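Local coordinates for R.Ecl18kI (Enterobacter cloacae, PDB 2GB7), which recognises the double-stranded DNA sequence 5'-CCNGG-3', flipping nucleotides out of the helix, and cleaves it before the first C, at residues L128-M133 and F289-N294; R174-I179 and G200-Y205. The protein carries 1 engineered substitution. One frame throughout, in Å; residues are numbered along the deposited sequence.

Overall arrangement
Interaction 1 joins two helices in the largely helical body of the enzyme, whereas interaction 2 joins neighbouring strands of its mixed sheet. The contact of 128-133 with 289-294 is buried and apolar, made by leucine, methionine, valine and a tyrosine ring. That of 174-179 with 200-205 is mixed: strand bonding and apolar side chains lie at its inner end, arginine and glutamate at its more exposed end. Their centres are about 21 Å apart, yet the segments meet directly where M132 CE packs on I179 CD1 at 3.9 Å. Helix 248-259 links them further, since M132 and M177 both touch its A255.

Interaction 1 (L128-M133 and F289-N294); sequences LELLMM and FPYVVN
Y291, whose ring packs against L130 and M133, is tied through its backbone N by a hydrogen bond to the hydroxyl of Y29. This is a helix-helix packing contact: the C-terminal part of helix 102-134 meets the first turn of helix 290-302, with the local axes crossing at 50°. At 11.1 Å apart, the axes are bridged by side chains rather than by backbone, and those side chains are mostly apolar, as befits a buried interface.

The Y291 ring is met obliquely, by L130 CD2 at 4.4 Å from its CD2 and by M133 CB at 4.4 Å from its CE2. A tyrosine suits this place because its long, rigid side chain reaches across the gap between the axes; F32 packs edge-to-face with the same ring. L130 does its touching with CD2, its side chain crossing that of V292 at about a right angle, and it also rests on V28 and F32 of helix 24-34. M133 lies extended beyond CG (chi2 178°, chi3 175°), which carries its flexible thioether across to V292. Both methyls of the valine are used: CG2 sits between L130 CD2, at 3.8 Å, and M133 SD, at 4.0 Å, while CG1 is 3.9 Å from both M133 SD and M133 CE.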
loop_
_atom_site.group_PDB
_atom_site.type_symbol
_atom_site.label_atom_id
_atom_site.label_comp_id
_atom_site.label_asym_id
_atom_site.label_seq_id
_atom_site.Cartn_x
_atom_site.Cartn_y
_atom_site.Cartn_z
ATOM N N LEU F 128 -10.639 -17.712 -0.832
ATOM C CA LEU F 128 -10.698 -18.227 0.562
ATOM C C LEU F 128 -12.136 -18.380 1.078
ATOM O O LEU F 128 -12.448 -19.289 1.840
ATOM C CB LEU F 128 -9.893 -17.297 1.490
ATOM C CG LEU F 128 -8.382 -17.251 1.192
ATOM C CD1 LEU F 128 -7.715 -16.145 2.087
ATOM C CD2 LEU F 128 -7.779 -18.664 1.473
ATOM N N GLU F 129 -13.013 -17.487 0.609
ATOM C CA GLU F 129 -14.423 -17.559 0.941
ATOM C C GLU F 129 -15.008 -18.862 0.416
ATOM O O GLU F 129 -15.641 -19.629 1.168
ATOM C CB GLU F 129 -15.103 -16.392 0.250
ATOM C CG GLU F 129 -16.544 -16.276 0.499
ATOM C CD GLU F 129 -17.120 -15.028 -0.135
ATOM O OE1 GLU F 129 -16.334 -14.143 -0.572
ATOM O OE2 GLU F 129 -18.363 -14.942 -0.172
ATOM N N LEU F 130 -14.777 -19.144 -0.863
ATOM C CA LEU F 130 -15.283 -20.394 -1.435
ATOM C C LEU F 130 -14.652 -21.636 -0.812
ATOM O O LEU F 130 -15.303 -22.650 -0.713
ATOM C CB LEU F 130 -15.124 -20.397 -2.963
ATOM C CG LEU F 130 -16.032 -19.374 -3.648
ATOM C CD1 LEU F 130 -15.675 -19.253 -5.120
ATOM C CD2 LEU F 130 -17.500 -19.765 -3.532
ATOM N N LEU F 131 -13.403 -21.524 -0.366
ATOM C CA LEU F 131 -12.755 -22.605 0.383
ATOM C C LEU F 131 -13.534 -22.944 1.652
ATOM O O LEU F 131 -13.802 -24.088 1.918
ATOM C CB LEU F 131 -11.309 -22.213 0.724
ATOM C CG LEU F 131 -10.530 -23.135 1.661
ATOM C CD1 LEU F 131 -10.424 -24.515 1.041
ATOM C CD2 LEU F 131 -9.157 -22.556 1.896
ATOM N N MET F 132 -13.851 -21.928 2.458
ATOM C CA MET F 132 -14.625 -22.170 3.686
ATOM C C MET F 132 -16.015 -22.725 3.371
ATOM O O MET F 132 -16.462 -23.673 4.024
ATOM C CB MET F 132 -14.729 -20.859 4.476
ATOM C CG MET F 132 -13.386 -20.267 4.851
ATOM S SD MET F 132 -12.299 -21.385 5.741
ATOM C CE MET F 132 -13.020 -21.246 7.363
ATOM N N MET F 133 -16.671 -22.203 2.321
ATOM C CA MET F 133 -17.998 -22.724 1.897
ATOM C C MET F 133 -17.912 -24.169 1.441
ATOM O O MET F 133 -18.708 -25.026 1.860
ATOM C CB MET F 133 -18.591 -21.862 0.797
ATOM C CG MET F 133 -18.832 -20.457 1.280
ATOM S SD MET F 133 -19.474 -19.391 -0.003
ATOM C CE MET F 133 -19.724 -17.939 1.050
ATOM N N PHE F 289 -25.275 -16.491 -7.815
ATOM C CA PHE F 289 -24.286 -17.537 -7.649
ATOM C C PHE F 289 -24.897 -18.719 -6.896
ATOM O O PHE F 289 -24.826 -18.770 -5.664
ATOM C CB PHE F 289 -23.072 -16.952 -6.936
ATOM C CG PHE F 289 -22.451 -15.797 -7.692
ATOM C CD1 PHE F 289 -21.724 -16.036 -8.843
ATOM C CD2 PHE F 289 -22.645 -14.485 -7.279
ATOM C CE1 PHE F 289 -21.167 -14.992 -9.584
ATOM C CE2 PHE F 289 -22.099 -13.433 -8.003
ATOM C CZ PHE F 289 -21.349 -13.693 -9.162
ATOM N N PRO F 290 -25.526 -19.644 -7.644
ATOM C CA PRO F 290 -26.276 -20.784 -7.120
ATOM C C PRO F 290 -25.511 -21.525 -6.050
ATOM O O PRO F 290 -26.094 -21.905 -5.018
ATOM C CB PRO F 290 -26.454 -21.674 -8.360
ATOM C CG PRO F 290 -26.549 -20.716 -9.460
ATOM C CD PRO F 290 -25.568 -19.617 -9.120
ATOM N N TYR F 291 -24.226 -21.769 -6.279
ATOM C CA TYR F 291 -23.467 -22.580 -5.296
ATOM C C TYR F 291 -23.429 -21.891 -3.942
ATOM O O TYR F 291 -23.512 -22.540 -2.905
ATOM C CB TYR F 291 -22.044 -22.868 -5.777
ATOM C CG TYR F 291 -21.188 -23.700 -4.817
ATOM C CD1 TYR F 291 -21.132 -25.095 -4.934
ATOM C CD2 TYR F 291 -20.417 -23.094 -3.812
ATOM C CE1 TYR F 291 -20.318 -25.855 -4.088
ATOM C CE2 TYR F 291 -19.628 -23.857 -2.943
ATOM C CZ TYR F 291 -19.584 -25.238 -3.102
ATOM O OH TYR F 291 -18.806 -25.991 -2.259
ATOM N N VAL F 292 -23.278 -20.573 -3.967
ATOM C CA VAL F 292 -23.159 -19.818 -2.743
ATOM C C VAL F 292 -24.521 -19.668 -2.071
ATOM O O VAL F 292 -24.648 -19.800 -0.845
ATOM C CB VAL F 292 -22.534 -18.443 -3.019
ATOM C CG1 VAL F 292 -22.469 -17.639 -1.735
ATOM C CG2 VAL F 292 -21.121 -18.619 -3.596
ATOM N N VAL F 293 -25.546 -19.397 -2.875
ATOM C CA VAL F 293 -26.916 -19.360 -2.356
ATOM C C VAL F 293 -27.249 -20.691 -1.679
ATOM O O VAL F 293 -27.796 -20.700 -0.591
ATOM C CB VAL F 293 -27.964 -18.997 -3.454
ATOM C CG1 VAL F 293 -29.395 -19.118 -2.915
ATOM C CG2 VAL F 293 -27.717 -17.605 -3.961
ATOM N N ASN F 294 -26.910 -21.806 -2.317
ATOM C CA ASN F 294 -27.241 -23.070 -1.704
ATOM C C ASN F 294 -26.497 -23.273 -0.382
ATOM O O ASN F 294 -27.070 -23.802 0.568
ATOM C CB ASN F 294 -27.049 -24.194 -2.719
ATOM C CG ASN F 294 -28.027 -24.043 -3.885
ATOM O OD1 ASN F 294 -28.988 -23.272 -3.815
ATOM N ND2 ASN F 294 -27.777 -24.788 -4.962
#

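Interaction 2 (R174-I179 and G200-Y205); sequences RNTMLI and GIREMY
Y205 starts against the first strand at CB, which lies by the carbonyl O of L178 and the CG1 of I179. With CG anti to the carbonyl carbon, the ring then turns back along the strand toward M177. Its CD2 edge passes 3.6 Å from L178 O, which lies near the ring plane, and the same CD2 touches M177 CG. Further out, CE2 meets M177 CG and CE, and at the tip Y205 OH lies 4.3 Å from M177 CE. The extended start of M177 (chi1 175°) sets SD over one face, offset toward the rim, 4.5 Å from the Y205 ring centroid and 21° off the normal; the bend at chi3 then turns CE back toward CE2. In this Met-aromatic contact a pliable thioether fits the flat ring. Helix 248-259 covers this face of the sheet, touching M177 and Y205.

On the opposite face, L178 CD1 reaches I201 CG1 at 3.6 Å and L178 CB lies against M204 CG. Branched aliphatic chains and the flexible thioether of M204 suit this face, where helices 166-171 and 191-199 supply Y169 and V196.

Y205 N binds L178 O at 3.0 Å in a nearly straight bond (174°). One step earlier the strands have diverged, and a water bridges them, accepting from L178 N at 2.9 Å and donating to E203 O at 2.7 Å. Toward the exposed end, R202 bends at chi3 and its NH2 makes a weak hydrogen bond to T176 O, in plane at the guanidinium edge. NE forms a salt bridge at 2.8 Å with the anti lone pair of E203 OE2, also in plane; with K173 O, bound by NH1, these fix the group's rotation.

The whole closes the parallel beta-alpha-beta crossover from strand 177-181 through helix 191-199 to strand 204-207, part of the central sheet of a PDDEXK-clan nuclease.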
loop_
_atom_site.group_PDB
_atom_site.type_symbol
_atom_site.label_atom_id
_atom_site.label_comp_id
_atom_site.label_asym_id
_atom_site.label_seq_id
_atom_site.Cartn_x
_atom_site.Cartn_y
_atom_site.Cartn_z
ATOM N N ARG F 174 -15.745 -16.102 22.034
ATOM C CA ARG F 174 -15.319 -17.461 22.336
ATOM C C ARG F 174 -15.724 -18.458 21.225
ATOM O O ARG F 174 -16.842 -18.404 20.694
ATOM C CB ARG F 174 -15.901 -17.876 23.685
ATOM C CG ARG F 174 -15.518 -19.267 24.153
ATOM C CD ARG F 174 -15.829 -19.414 25.643
ATOM N NE ARG F 174 -15.185 -20.617 26.189
ATOM C CZ ARG F 174 -13.977 -20.620 26.759
ATOM N NH1 ARG F 174 -13.278 -19.504 26.878
ATOM N NH2 ARG F 174 -13.472 -21.745 27.221
ATOM N N ASN F 175 -14.795 -19.351 20.874
ATOM C CA ASN F 175 -15.011 -20.391 19.868
ATOM C C ASN F 175 -15.277 -19.861 18.474
ATOM O O ASN F 175 -15.849 -20.571 17.657
ATOM C CB ASN F 175 -16.105 -21.385 20.291
ATOM C CG ASN F 175 -15.688 -22.225 21.495
ATOM O OD1 ASN F 175 -14.527 -22.605 21.611
ATOM N ND2 ASN F 175 -16.627 -22.515 22.399
ATOM N N THR F 176 -14.838 -18.621 18.213
ATOM C CA THR F 176 -14.913 -18.071 16.866
ATOM C C THR F 176 -13.538 -18.077 16.181
ATOM O O THR F 176 -12.468 -18.318 16.811
ATOM C CB THR F 176 -15.502 -16.637 16.837
ATOM O OG1 THR F 176 -14.604 -15.760 17.520
ATOM C CG2 THR F 176 -16.910 -16.569 17.513
ATOM N N MET F 177 -13.562 -17.813 14.882
ATOM C CA MET F 177 -12.294 -17.688 14.146
ATOM C C MET F 177 -12.444 -16.513 13.202
ATOM O O MET F 177 -13.494 -16.360 12.570
ATOM C CB MET F 177 -11.971 -18.958 13.340
ATOM C CG MET F 177 -10.728 -18.753 12.504
ATOM S SD MET F 177 -10.257 -20.253 11.617
ATOM C CE MET F 177 -10.095 -21.287 12.994
ATOM N N LEU F 178 -11.413 -15.663 13.136
ATOM C CA LEU F 178 -11.382 -14.543 12.215
ATOM C C LEU F 178 -10.219 -14.706 11.283
ATOM O O LEU F 178 -9.122 -15.046 11.714
ATOM C CB LEU F 178 -11.176 -13.214 12.960
ATOM C CG LEU F 178 -12.231 -12.877 14.022
ATOM C CD1 LEU F 178 -11.870 -11.561 14.662
ATOM C CD2 LEU F 178 -13.617 -12.830 13.422
ATOM N N ILE F 179 -10.482 -14.440 10.017
ATOM C CA ILE F 179 -9.469 -14.558 8.967
ATOM C C ILE F 179 -9.345 -13.273 8.165
ATOM O O ILE F 179 -10.354 -12.755 7.664
ATOM C CB ILE F 179 -9.796 -15.719 8.005
ATOM C CG1 ILE F 179 -9.975 -17.029 8.786
ATOM C CG2 ILE F 179 -8.707 -15.835 6.909
ATOM C CD1 ILE F 179 -10.668 -18.145 7.972
ATOM N N GLY F 200 -9.909 -5.648 20.345
ATOM C CA GLY F 200 -9.787 -6.706 21.393
ATOM C C GLY F 200 -9.880 -8.106 20.819
ATOM O O GLY F 200 -10.191 -9.067 21.529
ATOM N N ILE F 201 -9.583 -8.233 19.539
ATOM C CA ILE F 201 -9.569 -9.544 18.906
ATOM C C ILE F 201 -8.623 -10.472 19.670
ATOM O O ILE F 201 -7.531 -10.084 20.071
ATOM C CB ILE F 201 -9.210 -9.393 17.417
ATOM C CG1 ILE F 201 -10.452 -8.894 16.706
ATOM C CG2 ILE F 201 -8.743 -10.720 16.841
ATOM C CD1 ILE F 201 -10.139 -8.312 15.339
ATOM N N ARG F 202 -9.090 -11.695 19.956
ATOM C CA ARG F 202 -8.285 -12.650 20.699
ATOM C C ARG F 202 -7.088 -13.132 19.855
ATOM O O ARG F 202 -5.955 -13.140 20.302
ATOM C CB ARG F 202 -9.142 -13.859 21.075
ATOM C CG ARG F 202 -8.386 -14.881 21.919
ATOM C CD ARG F 202 -9.240 -16.133 22.201
ATOM N NE ARG F 202 -9.612 -16.792 20.941
ATOM C CZ ARG F 202 -10.805 -16.701 20.347
ATOM N NH1 ARG F 202 -11.796 -16.006 20.900
ATOM N NH2 ARG F 202 -11.004 -17.322 19.186
ATOM N N GLU F 203 -7.373 -13.482 18.611
ATOM C CA GLU F 203 -6.357 -13.943 17.688
ATOM C C GLU F 203 -6.915 -13.779 16.293
ATOM O O GLU F 203 -8.128 -13.852 16.077
ATOM C CB GLU F 203 -6.014 -15.406 17.933
ATOM C CG GLU F 203 -7.204 -16.332 17.818
ATOM C CD GLU F 203 -6.932 -17.694 18.431
ATOM O OE1 GLU F 203 -5.958 -18.357 17.961
ATOM O OE2 GLU F 203 -7.699 -18.103 19.360
ATOM N N MET F 204 -6.042 -13.530 15.335
ATOM C CA MET F 204 -6.472 -13.427 13.939
ATOM C C MET F 204 -5.535 -14.248 13.077
ATOM O O MET F 204 -4.304 -14.239 13.254
ATOM C CB MET F 204 -6.515 -11.964 13.441
ATOM C CG MET F 204 -7.494 -11.695 12.239
ATOM S SD MET F 204 -7.398 -10.043 11.599
ATOM C CE MET F 204 -7.325 -9.068 13.096
ATOM N N TYR F 205 -6.127 -14.917 12.116
ATOM C CA TYR F 205 -5.316 -15.659 11.142
ATOM C C TYR F 205 -5.136 -14.730 9.966
ATOM O O TYR F 205 -6.111 -14.152 9.486
ATOM C CB TYR F 205 -6.064 -16.900 10.691
ATOM C CG TYR F 205 -6.156 -17.909 11.833
ATOM C CD1 TYR F 205 -5.299 -18.991 11.874
ATOM C CD2 TYR F 205 -7.059 -17.708 12.875
ATOM C CE1 TYR F 205 -5.353 -19.910 12.922
ATOM C CE2 TYR F 205 -7.095 -18.567 13.939
ATOM C CZ TYR F 205 -6.248 -19.682 13.946
ATOM O OH TYR F 205 -6.316 -20.586 14.984
HETATM O O HOH W 1 -9.829 -15.895 15.602
#